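Zinc chaperone AztD (Citrobacter koseri, PDB 6CMK) acts as a periplasmic zinc chaperone of the AztABCD transport system, handing one zinc ion directly to the solute-binding protein AztC. Local coordinates at residues His302-Pro307 against Phe312-Thr317; Leu322-Val327 against Ile332-Arg337; Gly273-Gly276 against Ile280-Val283; Val338-Ser343 against Pro367-Ile372. All blocks are in the same frame, centred on the assembly; numbering follows the deposited sequence.

Interaction 1: His302-Pro307 against Phe312-Thr317; sequences HFVVDP and FAYVFT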
loop_
_atom_site.group_PDB
_atom_site.type_symbol
_atom_site.label_atom_id
_atom_site.label_comp_id
_atom_site.label_asym_id
_atom_site.label_seq_id
_atom_site.Cartn_x
_atom_site.Cartn_y
_atom_site.Cartn_z
ATOM N N HIS B 302 11.836 -21.424 13.322
ATOM C CA HIS B 302 11.040 -20.662 12.367
ATOM C C HIS B 302 11.318 -19.177 12.562
ATOM O O HIS B 302 11.747 -18.757 13.635
ATOM C CB HIS B 302 9.545 -20.955 12.557
ATOM C CG HIS B 302 8.681 -20.444 11.447
ATOM N ND1 HIS B 302 7.547 -19.693 11.673
ATOM C CD2 HIS B 302 8.791 -20.573 10.104
ATOM C CE1 HIS B 302 6.986 -19.395 10.510
ATOM N NE2 HIS B 302 7.725 -19.918 9.544
ATOM N N PHE B 303 11.088 -18.381 11.519
ATOM C CA PHE B 303 11.086 -16.940 11.721
ATOM C C PHE B 303 10.090 -16.276 10.775
ATOM O O PHE B 303 9.696 -16.843 9.751
ATOM C CB PHE B 303 12.501 -16.317 11.613
ATOM C CG PHE B 303 13.322 -16.680 10.371
ATOM C CD1 PHE B 303 12.771 -17.211 9.217
ATOM C CD2 PHE B 303 14.698 -16.469 10.411
ATOM C CE1 PHE B 303 13.580 -17.508 8.120
ATOM C CE2 PHE B 303 15.507 -16.764 9.333
ATOM C CZ PHE B 303 14.949 -17.281 8.183
ATOM N N VAL B 304 9.635 -15.085 11.183
ATOM C CA VAL B 304 8.714 -14.270 10.390
ATOM C C VAL B 304 8.980 -12.810 10.717
ATOM O O VAL B 304 9.506 -12.477 11.782
ATOM C CB VAL B 304 7.213 -14.568 10.657
ATOM C CG1 VAL B 304 6.854 -16.038 10.438
ATOM C CG2 VAL B 304 6.799 -14.119 12.070
ATOM N N VAL B 305 8.576 -11.919 9.802
ATOM C CA VAL B 305 8.668 -10.492 10.073
ATOM C C VAL B 305 7.353 -10.014 10.681
ATOM O O VAL B 305 6.301 -10.648 10.559
ATOM C CB VAL B 305 9.028 -9.664 8.811
ATOM C CG1 VAL B 305 10.292 -10.212 8.147
ATOM C CG2 VAL B 305 7.862 -9.602 7.819
ATOM N N ASP B 306 7.414 -8.882 11.367
ATOM C CA ASP B 306 6.204 -8.231 11.844
ATOM C C ASP B 306 5.768 -7.247 10.766
ATOM O O ASP B 306 6.499 -6.282 10.497
ATOM C CB ASP B 306 6.446 -7.518 13.163
ATOM C CG ASP B 306 5.150 -7.054 13.831
ATOM O OD1 ASP B 306 4.255 -6.523 13.131
ATOM O OD2 ASP B 306 5.036 -7.203 15.067
ATOM N N PRO B 307 4.637 -7.474 10.096
ATOM C CA PRO B 307 4.226 -6.574 9.009
ATOM C C PRO B 307 3.687 -5.248 9.494
ATOM O O PRO B 307 3.684 -4.280 8.723
ATOM C CB PRO B 307 3.135 -7.377 8.290
ATOM C CG PRO B 307 2.569 -8.272 9.343
ATOM C CD PRO B 307 3.697 -8.594 10.279
ATOM N N PHE B 312 10.550 -4.794 13.744
ATOM C CA PHE B 312 10.680 -6.054 14.465
ATOM C C PHE B 312 10.477 -7.256 13.551
ATOM O O PHE B 312 9.726 -7.203 12.570
ATOM C CB PHE B 312 9.681 -6.124 15.621
ATOM C CG PHE B 312 10.004 -5.179 16.743
ATOM C CD1 PHE B 312 11.183 -5.313 17.448
ATOM C CD2 PHE B 312 9.137 -4.155 17.084
ATOM C CE1 PHE B 312 11.499 -4.448 18.474
ATOM C CE2 PHE B 312 9.446 -3.283 18.112
ATOM C CZ PHE B 312 10.629 -3.432 18.808
ATOM N N ALA B 313 11.161 -8.348 13.903
ATOM C CA ALA B 313 10.886 -9.679 13.379
ATOM C C ALA B 313 10.930 -10.645 14.555
ATOM O O ALA B 313 11.322 -10.281 15.660
ATOM C CB ALA B 313 11.888 -10.103 12.303
ATOM N N TYR B 314 10.513 -11.880 14.322
ATOM C CA TYR B 314 10.478 -12.876 15.388
ATOM C C TYR B 314 11.132 -14.172 14.939
ATOM O O TYR B 314 10.951 -14.607 13.807
ATOM C CB TYR B 314 9.036 -13.163 15.834
ATOM C CG TYR B 314 8.325 -11.889 16.146
ATOM C CD1 TYR B 314 8.692 -11.131 17.247
ATOM C CD2 TYR B 314 7.345 -11.402 15.305
ATOM C CE1 TYR B 314 8.075 -9.931 17.502
ATOM C CE2 TYR B 314 6.726 -10.211 15.552
ATOM C CZ TYR B 314 7.087 -9.485 16.653
ATOM O OH TYR B 314 6.466 -8.280 16.891
ATOM N N VAL B 315 11.902 -14.776 15.842
ATOM C CA VAL B 315 12.501 -16.089 15.621
ATOM C C VAL B 315 12.053 -17.004 16.746
ATOM O O VAL B 315 12.099 -16.620 17.921
ATOM C CB VAL B 315 14.038 -16.032 15.573
ATOM C CG1 VAL B 315 14.593 -17.354 15.039
ATOM C CG2 VAL B 315 14.525 -14.868 14.747
ATOM N N PHE B 316 11.618 -18.205 16.389
ATOM C CA PHE B 316 11.313 -19.233 17.374
ATOM C C PHE B 316 12.460 -20.233 17.396
ATOM O O PHE B 316 12.943 -20.653 16.342
ATOM C CB PHE B 316 10.000 -19.950 17.044
ATOM C CG PHE B 316 9.452 -20.759 18.188
ATOM C CD1 PHE B 316 9.791 -22.086 18.339
ATOM C CD2 PHE B 316 8.609 -20.177 19.114
ATOM C CE1 PHE B 316 9.295 -22.826 19.397
ATOM C CE2 PHE B 316 8.108 -20.907 20.170
ATOM C CZ PHE B 316 8.454 -22.234 20.313
ATOM N N THR B 317 12.901 -20.605 18.596
ATOM C CA THR B 317 14.055 -21.479 18.754
ATOM C C THR B 317 13.633 -22.780 19.428
ATOM O O THR B 317 12.563 -22.875 20.035
ATOM C CB THR B 317 15.177 -20.785 19.556
ATOM O OG1 THR B 317 14.630 -20.091 20.688
ATOM C CG2 THR B 317 15.939 -19.790 18.679
#
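The ring of Y314 reaches back over the neighbouring strand, laying its CE2 edge against CB of D306 at 3.6 Å and its CD2 beside CG2 of V304. CG stands anti to the carbonyl carbon (chi1 -51°), and this carries the hydroxyl past the strand end to D306. There Y314 OH donates to D306 OD2 at 2.6 Å, meeting the carboxylate's anti lone pair. OD2 lies in the plane of the ring, while the carboxylate itself is turned 51° from it. Tyrosine suits the place because its flat ring packs against V304 CG2 and D306 CB and its hydroxyl reaches the carboxylate, whose OD2 also forms a salt bridge with R309. Underneath, the antiparallel strands are joined by V304 N to Y314 O (3.0 Å) and the return bond from Y314 N to V304 O (2.8 Å). A313, paired with V305 on the other face of the sheet, brings its CB to 3.9 Å from V305 CA. This hairpin forms the first two strands of a four-stranded propeller blade: strand 321-326 continues the sheet beyond 312-317, V315 packing on I325, while strands 355-358 and 361-366 of the next sheet cover the face bearing Y314.

Interaction 2: Leu322-Val327 against Ile332-Arg337; sequences LNQIDV and ISQSVR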
loop_
_atom_site.group_PDB
_atom_site.type_symbol
_atom_site.label_atom_id
_atom_site.label_comp_id
_atom_site.label_asym_id
_atom_site.label_seq_id
_atom_site.Cartn_x
_atom_site.Cartn_y
_atom_site.Cartn_z
ATOM N N LEU B 322 10.138 -17.754 22.047
ATOM C CA LEU B 322 9.961 -16.785 20.979
ATOM C C LEU B 322 10.906 -15.624 21.249
ATOM O O LEU B 322 10.978 -15.139 22.383
ATOM C CB LEU B 322 8.510 -16.309 20.929
ATOM C CG LEU B 322 8.179 -15.338 19.788
ATOM C CD1 LEU B 322 8.333 -16.005 18.439
ATOM C CD2 LEU B 322 6.781 -14.786 19.954
ATOM N N ASN B 323 11.656 -15.204 20.230
ATOM C CA ASN B 323 12.657 -14.156 20.393
ATOM C C ASN B 323 12.314 -12.973 19.500
ATOM O O ASN B 323 12.066 -13.140 18.304
ATOM C CB ASN B 323 14.065 -14.664 20.070
ATOM C CG ASN B 323 14.416 -15.928 20.815
ATOM O OD1 ASN B 323 15.037 -15.874 21.871
ATOM N ND2 ASN B 323 14.039 -17.079 20.258
ATOM N N GLN B 324 12.299 -11.789 20.091
ATOM C CA GLN B 324 12.033 -10.548 19.375
ATOM C C GLN B 324 13.337 -10.025 18.783
ATOM O O GLN B 324 14.319 -9.828 19.509
ATOM C CB GLN B 324 11.419 -9.531 20.335
ATOM C CG GLN B 324 11.050 -8.209 19.700
ATOM C CD GLN B 324 10.614 -7.195 20.740
ATOM O OE1 GLN B 324 11.377 -6.841 21.641
ATOM N NE2 GLN B 324 9.379 -6.736 20.629
ATOM N N ILE B 325 13.355 -9.813 17.470
ATOM C CA ILE B 325 14.504 -9.238 16.780
ATOM C C ILE B 325 14.244 -7.760 16.542
ATOM O O ILE B 325 13.306 -7.395 15.825
ATOM C CB ILE B 325 14.775 -9.934 15.440
ATOM C CG1 ILE B 325 14.927 -11.440 15.629
ATOM C CG2 ILE B 325 16.007 -9.322 14.781
ATOM C CD1 ILE B 325 16.007 -11.826 16.615
ATOM N N ASP B 326 15.110 -6.918 17.100
ATOM C CA ASP B 326 15.140 -5.488 16.781
ATOM C C ASP B 326 16.051 -5.337 15.573
ATOM O O ASP B 326 17.278 -5.412 15.689
ATOM C CB ASP B 326 15.627 -4.678 17.975
ATOM C CG ASP B 326 15.651 -3.185 17.705
ATOM O OD1 ASP B 326 15.758 -2.773 16.529
ATOM O OD2 ASP B 326 15.561 -2.416 18.684
ATOM N N VAL B 327 15.439 -5.147 14.405
ATOM C CA VAL B 327 16.169 -5.214 13.144
ATOM C C VAL B 327 17.143 -4.050 13.010
ATOM O O VAL B 327 18.257 -4.210 12.500
ATOM C CB VAL B 327 15.172 -5.272 11.971
ATOM C CG1 VAL B 327 15.889 -5.281 10.643
ATOM C CG2 VAL B 327 14.305 -6.520 12.096
ATOM N N ILE B 332 18.734 -9.454 19.438
ATOM C CA ILE B 332 17.556 -9.970 20.130
ATOM C C ILE B 332 17.258 -9.045 21.299
ATOM O O ILE B 332 18.069 -8.924 22.226
ATOM C CB ILE B 332 17.787 -11.404 20.621
ATOM C CG1 ILE B 332 18.095 -12.329 19.444
ATOM C CG2 ILE B 332 16.569 -11.904 21.403
ATOM C CD1 ILE B 332 18.480 -13.729 19.853
ATOM N N SER B 333 16.090 -8.407 21.275
ATOM C CA SER B 333 15.750 -7.455 22.329
ATOM C C SER B 333 15.069 -8.110 23.525
ATOM O O SER B 333 15.193 -7.606 24.649
ATOM C CB SER B 333 14.870 -6.334 21.764
ATOM O OG SER B 333 13.958 -6.837 20.807
ATOM N N GLN B 334 14.381 -9.230 23.327
ATOM C CA GLN B 334 13.853 -9.990 24.454
ATOM C C GLN B 334 13.373 -11.349 23.959
ATOM O O GLN B 334 13.212 -11.576 22.758
ATOM C CB GLN B 334 12.719 -9.244 25.154
ATOM C CG GLN B 334 11.513 -8.980 24.280
ATOM C CD GLN B 334 10.421 -8.230 25.012
ATOM O OE1 GLN B 334 10.103 -8.539 26.157
ATOM N NE2 GLN B 334 9.839 -7.240 24.353
ATOM N N SER B 335 13.128 -12.242 24.921
ATOM C CA SER B 335 12.696 -13.611 24.669
ATOM C C SER B 335 11.643 -13.997 25.696
ATOM O O SER B 335 11.651 -13.502 26.824
ATOM C CB SER B 335 13.870 -14.597 24.748
ATOM O OG SER B 335 14.910 -14.221 23.864
ATOM N N VAL B 336 10.744 -14.897 25.305
ATOM C CA VAL B 336 9.705 -15.401 26.197
ATOM C C VAL B 336 9.449 -16.868 25.871
ATOM O O VAL B 336 9.411 -17.257 24.700
ATOM C CB VAL B 336 8.406 -14.569 26.085
ATOM C CG1 VAL B 336 7.733 -14.761 24.727
ATOM C CG2 VAL B 336 7.441 -14.923 27.208
ATOM N N ARG B 337 9.277 -17.684 26.910
ATOM C CA ARG B 337 8.962 -19.093 26.723
ATOM C C ARG B 337 7.499 -19.248 26.325
ATOM O O ARG B 337 6.608 -18.712 26.990
ATOM C CB ARG B 337 9.249 -19.874 28.006
ATOM C CG ARG B 337 8.994 -21.362 27.886
ATOM C CD ARG B 337 9.688 -22.134 29.001
ATOM N NE ARG B 337 11.129 -22.150 28.785
ATOM C CZ ARG B 337 11.735 -22.923 27.888
ATOM N NH1 ARG B 337 11.025 -23.754 27.131
ATOM N NH2 ARG B 337 13.052 -22.869 27.749
#
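Q324 and Q334 point to the same face of the hairpin, their amide planes 61° apart, so that the NE2 of one meets the OE1 of the other obliquely. Q334 NE2 donates to Q324 OE1 at 3.1 Å from above the carbonyl plane, although the acceptor lies almost within the amide plane of Q334. S333 OG donates to Q324 OE1 from the opposite face of that carbonyl, at 2.7 Å. Two donors thus grip one buried oxygen and limit rotation of its amide. Q324 can offer OE1 there because its chain runs out extended, CG anti to the backbone N (chi1 -178°). Across the sheet, S335 OG donates to N323 OD1 at 2.6 Å; asparagine suits this spot because its other end, ND2, binds V315 O and T317 OG1 on the preceding strand. Beside this polar pair, I325 CD1 packs at 3.6 Å against I332 CG1, two branched apolar chains that also meet I294 of the adjoining sheet. The backbone is paired at one end by L322 N to V336 O (2.8 Å) and V336 N to L322 O (2.9 Å). Strands 321-326 and 331-337 make the antiparallel outer hairpin of a four-stranded blade in the beta propeller.

Interaction 3: Gly273-Gly276 against Ile280-Val283; sequences GNYG and IILV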
loop_
_atom_site.group_PDB
_atom_site.type_symbol
_atom_site.label_atom_id
_atom_site.label_comp_id
_atom_site.label_asym_id
_atom_site.label_seq_id
_atom_site.Cartn_x
_atom_site.Cartn_y
_atom_site.Cartn_z
ATOM N N GLY B 273 18.081 -14.042 6.826
ATOM C CA GLY B 273 18.366 -15.394 6.405
ATOM C C GLY B 273 18.872 -16.225 7.559
ATOM O O GLY B 273 19.385 -15.688 8.546
ATOM N N ASN B 274 18.729 -17.541 7.459
ATOM C CA ASN B 274 19.526 -18.377 8.330
ATOM C C ASN B 274 20.990 -18.285 7.903
ATOM O O ASN B 274 21.331 -17.720 6.861
ATOM C CB ASN B 274 19.003 -19.821 8.329
ATOM C CG ASN B 274 19.195 -20.536 7.000
ATOM O OD1 ASN B 274 19.216 -19.929 5.931
ATOM N ND2 ASN B 274 19.317 -21.855 7.070
ATOM N N TYR B 275 21.873 -18.810 8.745
ATOM C CA TYR B 275 23.301 -18.720 8.478
ATOM C C TYR B 275 23.972 -19.803 9.296
ATOM O O TYR B 275 24.806 -19.526 10.159
ATOM C CB TYR B 275 23.846 -17.325 8.818
ATOM C CG TYR B 275 25.132 -16.990 8.091
ATOM C CD1 TYR B 275 25.134 -16.743 6.724
ATOM C CD2 TYR B 275 26.342 -16.917 8.769
ATOM C CE1 TYR B 275 26.300 -16.444 6.050
ATOM C CE2 TYR B 275 27.518 -16.617 8.106
ATOM C CZ TYR B 275 27.492 -16.381 6.739
ATOM O OH TYR B 275 28.653 -16.081 6.059
ATOM N N GLY B 276 23.608 -21.040 9.009
ATOM C CA GLY B 276 23.857 -22.128 9.910
ATOM C C GLY B 276 22.658 -22.305 10.815
ATOM O O GLY B 276 21.738 -21.482 10.842
ATOM N N ILE B 280 21.404 -16.203 12.424
ATOM C CA ILE B 280 20.690 -15.539 11.340
ATOM C C ILE B 280 21.509 -14.334 10.906
ATOM O O ILE B 280 22.357 -13.831 11.646
ATOM C CB ILE B 280 19.255 -15.099 11.729
ATOM C CG1 ILE B 280 19.264 -14.151 12.938
ATOM C CG2 ILE B 280 18.382 -16.311 11.995
ATOM C CD1 ILE B 280 17.877 -13.610 13.322
ATOM N N ILE B 281 21.267 -13.885 9.676
ATOM C CA ILE B 281 21.850 -12.637 9.203
ATOM C C ILE B 281 20.728 -11.699 8.801
ATOM O O ILE B 281 19.677 -12.114 8.299
ATOM C CB ILE B 281 22.838 -12.805 8.026
ATOM C CG1 ILE B 281 22.244 -13.670 6.912
ATOM C CG2 ILE B 281 24.168 -13.349 8.525
ATOM C CD1 ILE B 281 22.999 -13.538 5.600
ATOM N N LEU B 282 20.973 -10.418 9.041
ATOM C CA LEU B 282 20.095 -9.334 8.642
ATOM C C LEU B 282 20.780 -8.607 7.498
ATOM O O LEU B 282 21.969 -8.285 7.595
ATOM C CB LEU B 282 19.841 -8.376 9.801
ATOM C CG LEU B 282 18.945 -8.792 10.974
ATOM C CD1 LEU B 282 19.353 -10.106 11.597
ATOM C CD2 LEU B 282 19.007 -7.672 12.005
ATOM N N VAL B 283 20.046 -8.373 6.417
ATOM C CA VAL B 283 20.621 -7.833 5.193
ATOM C C VAL B 283 19.831 -6.606 4.777
ATOM O O VAL B 283 18.607 -6.675 4.634
ATOM C CB VAL B 283 20.631 -8.867 4.050
ATOM C CG1 VAL B 283 21.464 -8.354 2.894
ATOM C CG2 VAL B 283 21.182 -10.204 4.549
#
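I281 faces Y275 across a beta hairpin in a blade of the propeller, where strands 271-274 and 279-283 run antiparallel. From its CB the isoleucine sends out two branches. I281 CG2, anti to the carbonyl carbon, sits over one face of the Y275 ring, 4.1 Å from the centroid and 24° off the normal, a CH-pi contact displaced toward the rim on the CG side. I281 CG1 takes the other course (chi1 49°), lying 3.9 Å from G273 O, and the chain ends in I281 CD1, 4.0 Å from Y275 CD1. Both branches therefore share the work of covering the aromatic, and a beta-branched residue suits a strand position that must present two apolar arms. Y275 itself, just beyond the strand, is turned toward the hairpin, and its hydroxyl is held by P255 O while L254 and T259 pack about the pair. N274 turns away instead, its OD1 taking backbone N-H groups of S260 and T261. G273 pairs directly with I281, and a residue without a side chain leaves room here, since a CB would point to the same face as the isoleucine and come close to its CG1. The two backbones exchange bonds of similar length: G273 N to I281 O at 2.9 Å, and I281 N to G273 O at 2.8 Å.

Interaction 4: Val338-Ser343 against Pro367-Ile372; sequences VTDPYS and PLKSKI. With EDO (1,2-ethanediol), chain L.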
loop_
_atom_site.group_PDB
_atom_site.type_symbol
_atom_site.label_atom_id
_atom_site.label_comp_id
_atom_site.label_asym_id
_atom_site.label_seq_id
_atom_site.Cartn_x
_atom_site.Cartn_y
_atom_site.Cartn_z
ATOM N N VAL B 338 7.252 -19.987 25.240
ATOM C CA VAL B 338 5.911 -20.182 24.708
ATOM C C VAL B 338 5.488 -21.644 24.726
ATOM O O VAL B 338 4.335 -21.953 25.046
ATOM C CB VAL B 338 5.807 -19.607 23.280
ATOM C CG1 VAL B 338 4.431 -19.894 22.676
ATOM C CG2 VAL B 338 6.102 -18.117 23.312
ATOM N N THR B 339 6.387 -22.562 24.360
ATOM C CA THR B 339 6.087 -23.987 24.353
ATOM C C THR B 339 7.164 -24.728 25.143
ATOM O O THR B 339 8.187 -24.154 25.536
ATOM C CB THR B 339 5.987 -24.533 22.913
ATOM O OG1 THR B 339 7.265 -24.497 22.277
ATOM C CG2 THR B 339 4.993 -23.722 22.060
ATOM N N ASP B 340 6.919 -26.012 25.414
ATOM C CA ASP B 340 8.013 -26.883 25.811
ATOM C C ASP B 340 9.046 -26.925 24.689
ATOM O O ASP B 340 8.732 -26.625 23.538
ATOM C CB ASP B 340 7.520 -28.297 26.102
ATOM C CG ASP B 340 6.811 -28.411 27.439
ATOM O OD1 ASP B 340 7.226 -27.737 28.405
ATOM O OD2 ASP B 340 5.838 -29.189 27.521
ATOM N N PRO B 341 10.285 -27.310 24.996
ATOM C CA PRO B 341 11.282 -27.436 23.931
ATOM C C PRO B 341 10.819 -28.383 22.834
ATOM O O PRO B 341 10.100 -29.356 23.078
ATOM C CB PRO B 341 12.515 -27.986 24.657
ATOM C CG PRO B 341 12.343 -27.576 26.063
ATOM C CD PRO B 341 10.861 -27.611 26.318
ATOM N N TYR B 342 11.229 -28.069 21.614
ATOM C CA TYR B 342 11.134 -28.964 20.468
ATOM C C TYR B 342 12.559 -29.192 19.960
ATOM O O TYR B 342 12.921 -28.711 18.883
ATOM C CB TYR B 342 10.244 -28.365 19.362
ATOM C CG TYR B 342 8.729 -28.448 19.521
ATOM C CD1 TYR B 342 8.033 -27.597 20.382
ATOM C CD2 TYR B 342 7.985 -29.320 18.731
ATOM C CE1 TYR B 342 6.639 -27.652 20.477
ATOM C CE2 TYR B 342 6.603 -29.384 18.827
ATOM C CZ TYR B 342 5.934 -28.551 19.695
ATOM O OH TYR B 342 4.557 -28.629 19.757
ATOM N N SER B 343 13.376 -29.884 20.756
ATOM C CA SER B 343 14.766 -30.137 20.385
ATOM C C SER B 343 14.825 -30.844 19.035
ATOM O O SER B 343 14.276 -31.935 18.880
ATOM C CB SER B 343 15.441 -30.985 21.462
ATOM O OG SER B 343 16.779 -31.296 21.116
ATOM N N PRO B 367 1.885 -27.680 17.832
ATOM C CA PRO B 367 1.169 -28.828 17.243
ATOM C C PRO B 367 0.970 -29.990 18.204
ATOM O O PRO B 367 -0.103 -30.601 18.195
ATOM C CB PRO B 367 2.042 -29.215 16.037
ATOM C CG PRO B 367 3.308 -28.428 16.150
ATOM C CD PRO B 367 3.011 -27.231 16.995
ATOM N N LEU B 368 1.957 -30.300 19.042
ATOM C CA LEU B 368 1.831 -31.437 19.945
ATOM C C LEU B 368 0.785 -31.215 21.030
ATOM O O LEU B 368 0.364 -32.185 21.666
ATOM C CB LEU B 368 3.187 -31.748 20.584
ATOM C CG LEU B 368 4.300 -32.108 19.598
ATOM C CD1 LEU B 368 5.529 -32.608 20.341
ATOM C CD2 LEU B 368 3.834 -33.138 18.575
ATOM N N LYS B 369 0.366 -29.971 21.269
ATOM C CA LYS B 369 -0.654 -29.674 22.266
ATOM C C LYS B 369 -1.982 -29.258 21.645
ATOM O O LYS B 369 -2.909 -28.899 22.377
ATOM C CB LYS B 369 -0.159 -28.584 23.213
ATOM C CG LYS B 369 1.113 -28.936 23.971
ATOM C CD LYS B 369 0.883 -29.988 25.047
ATOM C CE LYS B 369 2.151 -30.224 25.857
ATOM N NZ LYS B 369 2.568 -29.018 26.632
ATOM N N SER B 370 -2.099 -29.299 20.322
ATOM C CA SER B 370 -3.340 -28.957 19.637
ATOM C C SER B 370 -3.831 -27.570 20.046
ATOM O O SER B 370 -5.001 -27.375 20.376
ATOM C CB SER B 370 -4.417 -30.007 19.911
ATOM O OG SER B 370 -3.967 -31.309 19.594
ATOM N N LYS B 371 -2.929 -26.588 20.018
ATOM C CA LYS B 371 -3.328 -25.230 20.364
ATOM C C LYS B 371 -2.440 -24.224 19.652
ATOM O O LYS B 371 -1.390 -24.566 19.099
ATOM C CB LYS B 371 -3.296 -24.999 21.883
ATOM C CG LYS B 371 -1.914 -25.044 22.537
ATOM C CD LYS B 371 -1.998 -24.945 24.080
ATOM C CE LYS B 371 -2.766 -26.112 24.712
ATOM N NZ LYS B 371 -3.000 -25.973 26.183
ATOM N N ILE B 372 -2.916 -22.978 19.635
ATOM C CA ILE B 372 -2.150 -21.822 19.195
ATOM C C ILE B 372 -2.032 -20.886 20.385
ATOM O O ILE B 372 -3.046 -20.550 21.006
ATOM C CB ILE B 372 -2.833 -21.106 18.014
ATOM C CG1 ILE B 372 -3.025 -22.078 16.846
ATOM C CG2 ILE B 372 -2.036 -19.870 17.594
ATOM C CD1 ILE B 372 -3.924 -21.536 15.744
HETATM C C1 EDO L . 4.730 -21.309 28.906
HETATM O O1 EDO L . 5.132 -20.441 29.972
HETATM C C2 EDO L . 5.379 -22.676 29.080
HETATM O O2 EDO L . 5.095 -23.492 27.938
HETATM O O HOH W 1 4.302 -27.311 24.485
#
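Y342 brings its hydroxyl to the start of the short 3-10 turn 367-369, where L368 N donates to Y342 OH at 3.2 Å in a fairly straight bond of 162°, and D366 OD1 is hydrogen-bonded to the same oxygen. The ring and the leucine come from opposite directions, and Y342 CE2 lies 3.6 Å from L368 CG. P367 CD lies 3.5 Å from Y342 OH; the proline has no N-H to compete for the oxygen. Tyrosine fits because its length carries a polar tip from the loop to the backbone of the 3-10 turn, with apolar ring atoms against leucine and proline. Nearer the surface, K369 folds back through bends at chi2 and chi4 (-72° and 65°) and meets D340 at about a right angle, K369 NZ and D340 OD2 forming a weak salt bridge at 3.4 Å. A water accepts from both K369 NZ and D340 N, tying the lysine to the loop a second time. Further out, R352 and P353 pack on the ring, and T339 OG1 donates to D340 O at 2.9 Å within the loop 338-343. The tyrosine oxygen thus joins a backbone amide and a carboxylate on the more buried side of the contact, whereas the exposed, long ion pair is probably softened by solvent and contributes less.

In the fold
Interactions 1 and 2 hold successive hairpins of one four-stranded blade, sharing the junction of strands 312-317 and 321-326, where V315 O meets N323 N. Interaction 3 belongs to the preceding blade and touches interaction 1 through F303 and I280, about 12 Å between centres. Interaction 4 instead links loops leading from that shared blade and within the next. Interactions 1 and 3 are buried and nearer the first zinc site; interaction 2 is partly buried, at the blade's outer side, and interaction 4 lies near the surface. Chemistry follows place: an apolar branch over an aromatic ring in 3, a carboxylate-hydroxyl bond in 1, amides and hydroxyls in 2, an ion pair and water in 4.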